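PDB 4ETZ: PelD from Pseudomonas aeruginosa, which binds the bacterial second messenger cyclic di-GMP as an effector in pellicle formation, here as the GAF and GGDEF-like portion of a membrane protein. Local coordinates for residues L8-L13 and D25-T30; A185-F190 and V226-L231; R210-Q215 and L231-A236. One frame throughout, in Å; residues are numbered along the deposited sequence.

Contact 1. Residues L8-L13 and D25-T30; sequences LGLRQL and DALAET
Thr30 reaches helix 2-16 with its methyl branch, and that one carbon is shared by two leucines. Its CG2 lies 4.0 Å from Leu10 CD1 and 4.0 Å from Leu13 CD2, side chains that stand three residues apart on the same helix face. The first torsion of Thr30 explains this choice: CG2 is anti to the backbone N and OG1 is anti to the carbonyl carbon, which puts the methyl rather than the hydroxyl against the leucines. The Leu10 and Thr30 side chains pass one another head to tail. Leu10 leaves its helix alongside the other segment, but with CG anti to the backbone N (chi1 -173°) its CD1 swings in and also approaches Leu27 CG at 4.4 Å. The setting is a small helix-helix contact within the early helical part of the chain, where helix 2-16 meets the place at which helix 23-26 gives way to helix 28-39. Leu27 marks that break: it has left helical geometry and occupies the N-cap position of the next helix. Its CD2 points at the end of the opposing segment, 4.3 Å from Leu13 C and 4.4 Å from Leu13 CB. Leu10 is further enclosed by Ile146 of helix 133-151, whereas Leu13 remains exposed at the margin.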
loop_
_atom_site.group_PDB
_atom_site.type_symbol
_atom_site.label_atom_id
_atom_site.label_comp_id
_atom_site.label_asym_id
_atom_site.label_seq_id
_atom_site.Cartn_x
_atom_site.Cartn_y
_atom_site.Cartn_z
ATOM N N LEU A 8 -8.012 3.627 -3.471
ATOM C CA LEU A 8 -8.832 4.472 -2.579
ATOM C C LEU A 8 -10.300 4.145 -2.669
ATOM O O LEU A 8 -10.975 4.128 -1.647
ATOM C CB LEU A 8 -8.628 5.953 -2.882
ATOM C CG LEU A 8 -7.251 6.427 -2.461
ATOM C CD1 LEU A 8 -6.939 7.744 -3.156
ATOM C CD2 LEU A 8 -7.240 6.577 -0.972
ATOM N N GLY A 9 -10.800 3.943 -3.898
ATOM C CA GLY A 9 -12.156 3.413 -4.117
ATOM C C GLY A 9 -12.434 2.125 -3.352
ATOM O O GLY A 9 -13.418 2.021 -2.597
ATOM N N LEU A 10 -11.556 1.145 -3.526
ATOM C CA LEU A 10 -11.683 -0.120 -2.802
ATOM C C LEU A 10 -11.650 0.124 -1.289
ATOM O O LEU A 10 -12.476 -0.434 -0.545
ATOM C CB LEU A 10 -10.603 -1.118 -3.216
ATOM C CG LEU A 10 -10.760 -2.535 -2.641
ATOM C CD1 LEU A 10 -12.126 -3.170 -2.930
ATOM C CD2 LEU A 10 -9.629 -3.464 -3.150
ATOM N N ARG A 11 -10.699 0.939 -0.845
ATOM C CA ARG A 11 -10.539 1.178 0.567
ATOM C C ARG A 11 -11.833 1.755 1.136
ATOM O O ARG A 11 -12.258 1.351 2.216
ATOM C CB ARG A 11 -9.325 2.071 0.889
ATOM C CG ARG A 11 -9.147 2.335 2.414
ATOM C CD ARG A 11 -7.840 3.068 2.716
ATOM N NE ARG A 11 -7.973 4.488 2.421
ATOM C CZ ARG A 11 -7.027 5.412 2.601
ATOM N NH1 ARG A 11 -5.819 5.076 3.033
ATOM N NH2 ARG A 11 -7.310 6.681 2.344
ATOM N N GLN A 12 -12.484 2.646 0.396
ATOM C CA GLN A 12 -13.707 3.260 0.890
ATOM C C GLN A 12 -14.854 2.274 0.960
ATOM O O GLN A 12 -15.672 2.359 1.869
ATOM C CB GLN A 12 -14.105 4.505 0.063
ATOM C CG GLN A 12 -12.916 5.515 -0.263
ATOM C CD GLN A 12 -11.905 5.823 0.904
ATOM O OE1 GLN A 12 -10.657 5.774 0.709
ATOM N NE2 GLN A 12 -12.446 6.155 2.099
ATOM N N LEU A 13 -14.923 1.351 0.000
ATOM C CA LEU A 13 -15.946 0.327 0.017
ATOM C C LEU A 13 -15.725 -0.558 1.258
ATOM O O LEU A 13 -16.687 -0.936 1.922
ATOM C CB LEU A 13 -15.894 -0.492 -1.280
ATOM C CG LEU A 13 -16.940 -0.404 -2.389
ATOM C CD1 LEU A 13 -17.855 0.863 -2.375
ATOM C CD2 LEU A 13 -16.238 -0.608 -3.739
ATOM N N ASP A 25 -15.561 -12.104 0.699
ATOM C CA ASP A 25 -16.783 -12.603 0.082
ATOM C C ASP A 25 -17.633 -11.467 -0.477
ATOM O O ASP A 25 -18.117 -11.556 -1.604
ATOM C CB ASP A 25 -17.600 -13.449 1.052
ATOM C CG ASP A 25 -16.853 -14.690 1.512
ATOM O OD1 ASP A 25 -16.478 -15.524 0.667
ATOM O OD2 ASP A 25 -16.639 -14.821 2.729
ATOM N N ALA A 26 -17.805 -10.407 0.294
ATOM C CA ALA A 26 -18.719 -9.328 -0.096
ATOM C C ALA A 26 -18.182 -8.413 -1.211
ATOM O O ALA A 26 -18.967 -7.850 -1.993
ATOM C CB ALA A 26 -19.141 -8.512 1.127
ATOM N N LEU A 27 -16.864 -8.253 -1.274
ATOM C CA LEU A 27 -16.241 -7.410 -2.284
ATOM C C LEU A 27 -15.580 -8.197 -3.422
ATOM O O LEU A 27 -14.891 -7.616 -4.236
ATOM C CB LEU A 27 -15.257 -6.430 -1.636
ATOM C CG LEU A 27 -15.801 -5.034 -1.286
ATOM C CD1 LEU A 27 -17.305 -4.869 -1.454
ATOM C CD2 LEU A 27 -15.385 -4.693 0.080
ATOM N N ALA A 28 -15.819 -9.505 -3.487
ATOM C CA ALA A 28 -15.165 -10.376 -4.467
ATOM C C ALA A 28 -15.358 -9.904 -5.910
ATOM O O ALA A 28 -14.411 -9.876 -6.674
ATOM C CB ALA A 28 -15.670 -11.794 -4.315
ATOM N N GLU A 29 -16.600 -9.553 -6.273
ATOM C CA GLU A 29 -16.930 -9.013 -7.609
ATOM C C GLU A 29 -16.093 -7.779 -7.979
ATOM O O GLU A 29 -15.584 -7.665 -9.086
ATOM C CB GLU A 29 -18.450 -8.696 -7.684
ATOM C CG GLU A 29 -18.902 -7.306 -7.128
ATOM C CD GLU A 29 -18.498 -7.006 -5.658
ATOM O OE1 GLU A 29 -18.318 -7.945 -4.855
ATOM O OE2 GLU A 29 -18.365 -5.818 -5.300
ATOM N N THR A 30 -15.954 -6.869 -7.024
ATOM C CA THR A 30 -15.221 -5.644 -7.178
ATOM C C THR A 30 -13.708 -5.914 -7.299
ATOM O O THR A 30 -13.020 -5.295 -8.119
ATOM C CB THR A 30 -15.509 -4.712 -5.980
ATOM O OG1 THR A 30 -16.884 -4.300 -6.035
ATOM C CG2 THR A 30 -14.637 -3.494 -5.989
#

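Contact 2. Residues A185-F190 and V226-L231; sequences ACLYAF and VLLVLL. With C2E (9,9'-[(2R,3R,3aS,5S,7aR,9R,10R,10aS,12S,14aR)-3,5,10,12-tetrahydroxy-5,12-dioxidooctahydro-2H,7H-difuro[3,2-d:3',2'-j][1,3,7,9,2,8]tetraoxadiphosphacyclododecine-2,9-diyl]bis(2-amino-1,9-dihydro-6H-purin-6-one)), chain C.
Strands 185-190 and 226-231 run antiparallel at 166°, with segment axes approaching to 4.7 Å, and pair through six backbone hydrogen bonds. Cys186 with Leu231, Tyr188 with Val229 and Phe190 with Leu227 are the hydrogen-bonded pairs. The two bonds of the Cys186-Leu231 pair are unequal: Leu231 N reaches Cys186 O at 2.6 Å, whereas Cys186 N meets Leu231 O at 3.2 Å from 38° above the carbonyl plane. On the face bearing Phe190, Val229 CG2 lies in the plane of the phenyl ring at its edge, 3.7 Å from Phe190 CE2; this branch is anti to its own carbonyl carbon. Leu231 CD1 sits near the plane of the Tyr188 ring at its edge, 4.2 Å from Tyr188 CE2. On the opposite face, which carries Leu187, Ala189 and Leu228, the contacts are aliphatic: Leu228 CD1 lies 3.7 Å from Ala189 CB and its CG 4.0 Å from Leu187 CD2. Helix 236-253 packs on the aromatic face through Tyr242 and Leu246, and Ser239 O bonds the Tyr188 hydroxyl. These are the central strands of the four-stranded antiparallel sheet of the GGDEF-like domain, and Leu231, with CB 3.6 Å from ligand N2, carries their end into the cyclic di-GMP pocket.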
loop_
_atom_site.group_PDB
_atom_site.type_symbol
_atom_site.label_atom_id
_atom_site.label_comp_id
_atom_site.label_asym_id
_atom_site.label_seq_id
_atom_site.Cartn_x
_atom_site.Cartn_y
_atom_site.Cartn_z
ATOM N N ALA A 185 8.262 6.042 -3.543
ATOM C CA ALA A 185 7.471 6.577 -2.441
ATOM C C ALA A 185 8.393 7.520 -1.722
ATOM O O ALA A 185 9.618 7.503 -1.941
ATOM C CB ALA A 185 6.980 5.477 -1.497
ATOM N N CYS A 186 7.793 8.358 -0.879
ATOM C CA CYS A 186 8.546 9.366 -0.143
ATOM C C CYS A 186 8.103 9.372 1.298
ATOM O O CYS A 186 6.881 9.272 1.611
ATOM C CB CYS A 186 8.274 10.744 -0.735
ATOM S SG CYS A 186 9.459 11.973 -0.244
ATOM N N LEU A 187 9.087 9.487 2.174
ATOM C CA LEU A 187 8.850 9.684 3.572
ATOM C C LEU A 187 9.340 11.078 3.972
ATOM O O LEU A 187 10.456 11.473 3.651
ATOM C CB LEU A 187 9.660 8.672 4.352
ATOM C CG LEU A 187 9.099 7.719 5.394
ATOM C CD1 LEU A 187 10.278 7.086 6.149
ATOM C CD2 LEU A 187 8.097 8.373 6.345
ATOM N N TYR A 188 8.507 11.814 4.680
ATOM C CA TYR A 188 8.940 13.064 5.290
ATOM C C TYR A 188 8.830 12.951 6.779
ATOM O O TYR A 188 7.812 12.441 7.306
ATOM C CB TYR A 188 8.019 14.202 4.886
ATOM C CG TYR A 188 8.317 14.804 3.543
ATOM C CD1 TYR A 188 9.372 15.725 3.379
ATOM C CD2 TYR A 188 7.517 14.504 2.440
ATOM C CE1 TYR A 188 9.622 16.328 2.126
ATOM C CE2 TYR A 188 7.764 15.083 1.181
ATOM C CZ TYR A 188 8.816 15.977 1.029
ATOM O OH TYR A 188 9.024 16.544 -0.204
ATOM N N ALA A 189 9.818 13.495 7.460
ATOM C CA ALA A 189 9.724 13.742 8.877
ATOM C C ALA A 189 9.733 15.251 9.137
ATOM O O ALA A 189 10.726 15.938 8.824
ATOM C CB ALA A 189 10.902 13.039 9.626
ATOM N N PHE A 190 8.646 15.759 9.723
ATOM C CA PHE A 190 8.596 17.129 10.213
ATOM C C PHE A 190 8.924 17.160 11.690
ATOM O O PHE A 190 8.143 16.670 12.528
ATOM C CB PHE A 190 7.242 17.785 9.900
ATOM C CG PHE A 190 6.895 17.748 8.454
ATOM C CD1 PHE A 190 7.387 18.722 7.584
ATOM C CD2 PHE A 190 6.134 16.692 7.927
ATOM C CE1 PHE A 190 7.109 18.666 6.204
ATOM C CE2 PHE A 190 5.790 16.641 6.572
ATOM C CZ PHE A 190 6.289 17.619 5.689
ATOM N N VAL A 226 7.369 15.020 16.358
ATOM C CA VAL A 226 7.755 14.704 15.010
ATOM C C VAL A 226 6.507 14.142 14.372
ATOM O O VAL A 226 5.900 13.208 14.918
ATOM C CB VAL A 226 8.878 13.618 14.983
ATOM C CG1 VAL A 226 9.108 13.109 13.559
ATOM C CG2 VAL A 226 10.175 14.145 15.607
ATOM N N LEU A 227 6.126 14.710 13.234
ATOM C CA LEU A 227 5.117 14.128 12.404
ATOM C C LEU A 227 5.739 13.432 11.172
ATOM O O LEU A 227 6.276 14.118 10.296
ATOM C CB LEU A 227 4.128 15.211 11.964
ATOM C CG LEU A 227 2.948 14.566 11.197
ATOM C CD1 LEU A 227 1.889 14.063 12.200
ATOM C CD2 LEU A 227 2.349 15.538 10.218
ATOM N N LEU A 228 5.665 12.101 11.129
ATOM C CA LEU A 228 6.006 11.288 9.931
ATOM C C LEU A 228 4.900 11.232 8.934
ATOM O O LEU A 228 3.751 10.930 9.285
ATOM C CB LEU A 228 6.277 9.835 10.322
ATOM C CG LEU A 228 7.663 9.224 10.221
ATOM C CD1 LEU A 228 8.748 10.195 10.687
ATOM C CD2 LEU A 228 7.713 7.919 10.987
ATOM N N VAL A 229 5.235 11.498 7.681
ATOM C CA VAL A 229 4.294 11.394 6.602
ATOM C C VAL A 229 4.909 10.464 5.538
ATOM O O VAL A 229 6.035 10.703 5.083
ATOM C CB VAL A 229 3.975 12.779 5.985
ATOM C CG1 VAL A 229 2.889 12.670 4.904
ATOM C CG2 VAL A 229 3.510 13.831 7.085
ATOM N N LEU A 230 4.156 9.425 5.151
ATOM C CA LEU A 230 4.539 8.528 4.054
ATOM C C LEU A 230 3.653 8.822 2.883
ATOM O O LEU A 230 2.431 8.872 3.046
ATOM C CB LEU A 230 4.365 7.072 4.467
ATOM C CG LEU A 230 4.542 6.037 3.325
ATOM C CD1 LEU A 230 6.027 5.987 2.871
ATOM C CD2 LEU A 230 4.064 4.642 3.815
ATOM N N LEU A 231 4.249 9.049 1.715
ATOM C CA LEU A 231 3.540 9.292 0.470
ATOM C C LEU A 231 3.709 8.047 -0.454
ATOM O O LEU A 231 4.639 8.005 -1.274
ATOM C CB LEU A 231 4.078 10.557 -0.260
ATOM C CG LEU A 231 4.268 11.942 0.430
ATOM C CD1 LEU A 231 4.502 13.051 -0.627
ATOM C CD2 LEU A 231 3.111 12.281 1.256
HETATM P P1 C2E C . -2.082 20.044 -6.356
HETATM O O2P C2E C . -1.515 21.428 -6.597
HETATM O O1P C2E C . -2.820 19.792 -5.063
HETATM O "O5'" C2E C . -0.990 18.909 -6.449
HETATM C "C5'" C2E C . -0.065 18.791 -7.538
HETATM C "C4'" C2E C . 0.706 17.476 -7.424
HETATM O "O4'" C2E C . 1.397 17.446 -6.185
HETATM C "C3'" C2E C . -0.175 16.226 -7.344
HETATM O "O3'" C2E C . -0.575 15.701 -8.599
HETATM C "C2'" C2E C . 0.636 15.216 -6.571
HETATM O "O2'" C2E C . 1.467 14.446 -7.443
HETATM C "C1'" C2E C . 1.447 16.100 -5.649
HETATM N N9 C2E C . 0.772 16.146 -4.318
HETATM C C8 C2E C . 0.157 17.234 -3.841
HETATM N N7 C2E C . -0.336 17.048 -2.614
HETATM C C5 C2E C . -0.052 15.766 -2.274
HETATM C C6 C2E C . -0.295 14.886 -1.111
HETATM O O6 C2E C . -0.958 15.302 0.007
HETATM N N1 C2E C . 0.188 13.615 -1.169
HETATM C C2 C2E C . 0.850 13.102 -2.256
HETATM N N2 C2E C . 1.275 11.824 -2.206
HETATM N N3 C2E C . 1.121 13.856 -3.348
HETATM C C4 C2E C . 0.689 15.165 -3.410
HETATM P P11 C2E C . -1.988 14.938 -8.734
HETATM O O21 C2E C . -2.034 14.422 -10.150
HETATM O O11 C2E C . -2.151 13.927 -7.626
HETATM O O5A C2E C . -3.036 16.119 -8.578
HETATM C C5A C2E C . -3.156 17.132 -9.555
HETATM C C4A C2E C . -4.189 18.097 -9.031
HETATM O O4A C2E C . -5.394 17.362 -8.831
HETATM C C3A C2E C . -3.872 18.610 -7.646
HETATM O O3A C2E C . -3.044 19.755 -7.620
HETATM C C2A C2E C . -5.225 18.943 -7.075
HETATM O O2A C2E C . -5.709 20.198 -7.524
HETATM C C1A C2E C . -6.089 17.868 -7.679
HETATM N N91 C2E C . -6.200 16.789 -6.683
HETATM C C81 C2E C . -5.520 15.626 -6.727
HETATM N N71 C2E C . -5.846 14.844 -5.664
HETATM C C51 C2E C . -6.727 15.541 -4.926
HETATM C C61 C2E C . -7.461 15.285 -3.680
HETATM O O61 C2E C . -7.273 14.104 -3.066
HETATM N N11 C2E C . -8.269 16.221 -3.178
HETATM C C21 C2E C . -8.444 17.401 -3.836
HETATM N N21 C2E C . -9.287 18.318 -3.307
HETATM N N31 C2E C . -7.798 17.688 -4.999
HETATM C C41 C2E C . -6.951 16.814 -5.580
#

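Contact 3. Residues R210-Q215 and L231-A236; sequences RGLDVQ and LPLTSA. With C2E (9,9'-[(2R,3R,3aS,5S,7aR,9R,10R,10aS,12S,14aR)-3,5,10,12-tetrahydroxy-5,12-dioxidooctahydro-2H,7H-difuro[3,2-d:3',2'-j][1,3,7,9,2,8]tetraoxadiphosphacyclododecine-2,9-diyl]bis(2-amino-1,9-dihydro-6H-purin-6-one)), chain C.
This is a loop-to-loop contact bridged by water and ligand, at the end of the GGDEF-like sheet where the turn before strand 214-219 faces the loop after strand 225-231. Asp213 OD2 rests on Leu231 CD2 at 3.2 Å, the carboxylate and the isobutyl group meeting at a slant. Pro232 packs its ring on Leu212, and beside it the interaction becomes polar. One water donates to both sides, to Asp213 OD1 at 2.7 Å and to Pro232 O at 2.8 Å. Pro232 O also accepts the hydroxyl of Thr234, whose OG1 approaches from above the carbonyl plane at 2.9 Å; with its proton so directed, OG1 serves as acceptor for ligand N2 at 3.0 Å. The Asp213 carboxylate takes the same guanine by two nearly straight bonds: OD2 accepts N1 in a very short one of 2.5 Å, and OD1 accepts N2 at 3.2 Å. OD1 thus has two donors. Arg210 deals with the other guanine. Its chain, bent at chi3 (-90°), lays one guanidinium face over ligand C51 near the rim, while NH1, at the edge, donates to phosphate oxygen O1P at 2.9 Å. Arg210 and Asp213 are the first and last residues of a type II' turn with Gly211 second, closed by Asp213 N to Arg210 O. They match the RxxD motif of the I-site of GGDEF domains, consistent with an I-site-like receptor pocket in PelD.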
loop_
_atom_site.group_PDB
_atom_site.type_symbol
_atom_site.label_atom_id
_atom_site.label_comp_id
_atom_site.label_asym_id
_atom_site.label_seq_id
_atom_site.Cartn_x
_atom_site.Cartn_y
_atom_site.Cartn_z
ATOM N N ARG A 210 -3.908 13.427 2.611
ATOM C CA ARG A 210 -4.652 13.239 1.371
ATOM C C ARG A 210 -4.506 11.792 0.856
ATOM O O ARG A 210 -3.415 11.245 0.880
ATOM C CB ARG A 210 -4.106 14.191 0.294
ATOM C CG ARG A 210 -4.967 14.270 -0.972
ATOM C CD ARG A 210 -4.417 15.264 -1.998
ATOM N NE ARG A 210 -4.937 16.617 -1.812
ATOM C CZ ARG A 210 -4.675 17.636 -2.628
ATOM N NH1 ARG A 210 -3.906 17.469 -3.722
ATOM N NH2 ARG A 210 -5.204 18.815 -2.372
ATOM N N GLY A 211 -5.600 11.185 0.377
ATOM C CA GLY A 211 -5.481 9.919 -0.377
ATOM C C GLY A 211 -4.890 8.790 0.453
ATOM O O GLY A 211 -5.278 8.580 1.596
ATOM N N LEU A 212 -3.954 8.061 -0.130
ATOM C CA LEU A 212 -3.252 6.963 0.574
ATOM C C LEU A 212 -2.140 7.381 1.530
ATOM O O LEU A 212 -1.533 6.523 2.187
ATOM C CB LEU A 212 -2.667 5.965 -0.429
ATOM C CG LEU A 212 -3.310 4.645 -0.887
ATOM C CD1 LEU A 212 -4.754 4.239 -0.434
ATOM C CD2 LEU A 212 -3.112 4.529 -2.388
ATOM N N ASP A 213 -1.840 8.675 1.616
ATOM C CA ASP A 213 -0.851 9.115 2.609
ATOM C C ASP A 213 -1.225 8.733 4.017
ATOM O O ASP A 213 -2.400 8.827 4.411
ATOM C CB ASP A 213 -0.626 10.633 2.499
ATOM C CG ASP A 213 -0.121 11.033 1.139
ATOM O OD1 ASP A 213 0.167 10.144 0.280
ATOM O OD2 ASP A 213 -0.030 12.255 0.909
ATOM N N VAL A 214 -0.245 8.265 4.780
ATOM C CA VAL A 214 -0.486 7.962 6.185
ATOM C C VAL A 214 0.488 8.746 7.056
ATOM O O VAL A 214 1.579 9.094 6.607
ATOM C CB VAL A 214 -0.394 6.456 6.520
ATOM C CG1 VAL A 214 -1.694 5.710 6.026
ATOM C CG2 VAL A 214 0.848 5.859 5.921
ATOM N N GLN A 215 0.080 8.989 8.299
ATOM C CA GLN A 215 0.838 9.824 9.206
ATOM C C GLN A 215 1.026 9.163 10.556
ATOM O O GLN A 215 0.208 8.362 11.021
ATOM C CB GLN A 215 0.167 11.192 9.396
ATOM C CG GLN A 215 -0.062 12.015 8.117
ATOM C CD GLN A 215 -0.604 13.401 8.402
ATOM O OE1 GLN A 215 -1.061 13.665 9.507
ATOM N NE2 GLN A 215 -0.535 14.307 7.402
ATOM N N LEU A 231 4.249 9.049 1.715
ATOM C CA LEU A 231 3.540 9.292 0.470
ATOM C C LEU A 231 3.709 8.047 -0.454
ATOM O O LEU A 231 4.639 8.005 -1.274
ATOM C CB LEU A 231 4.078 10.557 -0.260
ATOM C CG LEU A 231 4.268 11.942 0.430
ATOM C CD1 LEU A 231 4.502 13.051 -0.627
ATOM C CD2 LEU A 231 3.111 12.281 1.256
ATOM N N PRO A 232 2.798 7.041 -0.329
ATOM C CA PRO A 232 2.875 5.844 -1.190
ATOM C C PRO A 232 2.752 6.198 -2.635
ATOM O O PRO A 232 2.015 7.112 -2.981
ATOM C CB PRO A 232 1.624 5.002 -0.771
ATOM C CG PRO A 232 1.278 5.486 0.576
ATOM C CD PRO A 232 1.703 6.932 0.671
ATOM N N LEU A 233 3.456 5.465 -3.491
ATOM C CA LEU A 233 3.228 5.531 -4.947
ATOM C C LEU A 233 3.320 6.954 -5.488
ATOM O O LEU A 233 2.511 7.379 -6.320
ATOM C CB LEU A 233 1.896 4.875 -5.342
ATOM C CG LEU A 233 1.658 3.428 -4.877
ATOM C CD1 LEU A 233 0.191 3.054 -4.969
ATOM C CD2 LEU A 233 2.512 2.451 -5.702
ATOM N N THR A 234 4.341 7.662 -5.029
ATOM C CA THR A 234 4.535 9.065 -5.347
ATOM C C THR A 234 5.981 9.283 -5.789
ATOM O O THR A 234 6.911 8.829 -5.125
ATOM C CB THR A 234 4.191 9.934 -4.093
ATOM O OG1 THR A 234 2.811 9.738 -3.782
ATOM C CG2 THR A 234 4.449 11.441 -4.349
ATOM N N SER A 235 6.163 9.958 -6.920
ATOM C CA SER A 235 7.493 10.165 -7.493
ATOM C C SER A 235 8.119 11.404 -6.858
ATOM O O SER A 235 7.449 12.119 -6.107
ATOM C CB SER A 235 7.361 10.360 -8.994
ATOM O OG SER A 235 6.481 11.454 -9.220
ATOM N N ALA A 236 9.390 11.654 -7.179
ATOM C CA ALA A 236 10.127 12.851 -6.756
ATOM C C ALA A 236 9.407 14.126 -7.199
ATOM O O ALA A 236 9.344 15.109 -6.473
ATOM C CB ALA A 236 11.527 12.811 -7.349
HETATM P P1 C2E C . -2.082 20.044 -6.356
HETATM O O2P C2E C . -1.515 21.428 -6.597
HETATM O O1P C2E C . -2.820 19.792 -5.063
HETATM O "O5'" C2E C . -0.990 18.909 -6.449
HETATM C "C5'" C2E C . -0.065 18.791 -7.538
HETATM C "C4'" C2E C . 0.706 17.476 -7.424
HETATM O "O4'" C2E C . 1.397 17.446 -6.185
HETATM C "C3'" C2E C . -0.175 16.226 -7.344
HETATM O "O3'" C2E C . -0.575 15.701 -8.599
HETATM C "C2'" C2E C . 0.636 15.216 -6.571
HETATM O "O2'" C2E C . 1.467 14.446 -7.443
HETATM C "C1'" C2E C . 1.447 16.100 -5.649
HETATM N N9 C2E C . 0.772 16.146 -4.318
HETATM C C8 C2E C . 0.157 17.234 -3.841
HETATM N N7 C2E C . -0.336 17.048 -2.614
HETATM C C5 C2E C . -0.052 15.766 -2.274
HETATM C C6 C2E C . -0.295 14.886 -1.111
HETATM O O6 C2E C . -0.958 15.302 0.007
HETATM N N1 C2E C . 0.188 13.615 -1.169
HETATM C C2 C2E C . 0.850 13.102 -2.256
HETATM N N2 C2E C . 1.275 11.824 -2.206
HETATM N N3 C2E C . 1.121 13.856 -3.348
HETATM C C4 C2E C . 0.689 15.165 -3.410
HETATM P P11 C2E C . -1.988 14.938 -8.734
HETATM O O21 C2E C . -2.034 14.422 -10.150
HETATM O O11 C2E C . -2.151 13.927 -7.626
HETATM O O5A C2E C . -3.036 16.119 -8.578
HETATM C C5A C2E C . -3.156 17.132 -9.555
HETATM C C4A C2E C . -4.189 18.097 -9.031
HETATM O O4A C2E C . -5.394 17.362 -8.831
HETATM C C3A C2E C . -3.872 18.610 -7.646
HETATM O O3A C2E C . -3.044 19.755 -7.620
HETATM C C2A C2E C . -5.225 18.943 -7.075
HETATM O O2A C2E C . -5.709 20.198 -7.524
HETATM C C1A C2E C . -6.089 17.868 -7.679
HETATM N N91 C2E C . -6.200 16.789 -6.683
HETATM C C81 C2E C . -5.520 15.626 -6.727
HETATM N N71 C2E C . -5.846 14.844 -5.664
HETATM C C51 C2E C . -6.727 15.541 -4.926
HETATM C C61 C2E C . -7.461 15.285 -3.680
HETATM O O61 C2E C . -7.273 14.104 -3.066
HETATM N N11 C2E C . -8.269 16.221 -3.178
HETATM C C21 C2E C . -8.444 17.401 -3.836
HETATM N N21 C2E C . -9.287 18.318 -3.307
HETATM N N31 C2E C . -7.798 17.688 -4.999
HETATM C C41 C2E C . -6.951 16.814 -5.580
HETATM O O HOH W 1 -0.179 8.500 -1.836
#

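In the fold
From the N terminus, contact 1 closes first, bridging an eleven-residue connection and joining helix 2-16 to helices 23-26 and 28-39 of the GAF part. It is complete before the other two open. Contact 2 then spans 35 residues, including helix 198-207 and strand 214-219, to set two central strands side by side. Contact 3 opens within that span and closes just beyond it, so the two cross; they share Leu231, reach the same sheet and touch the same ligand. Contacts 1 and 2 do not touch, but contact 3 links to both: Gly211 O meets Arg11 NH2 of helix 2-16, and Val214 O meets Leu230 N.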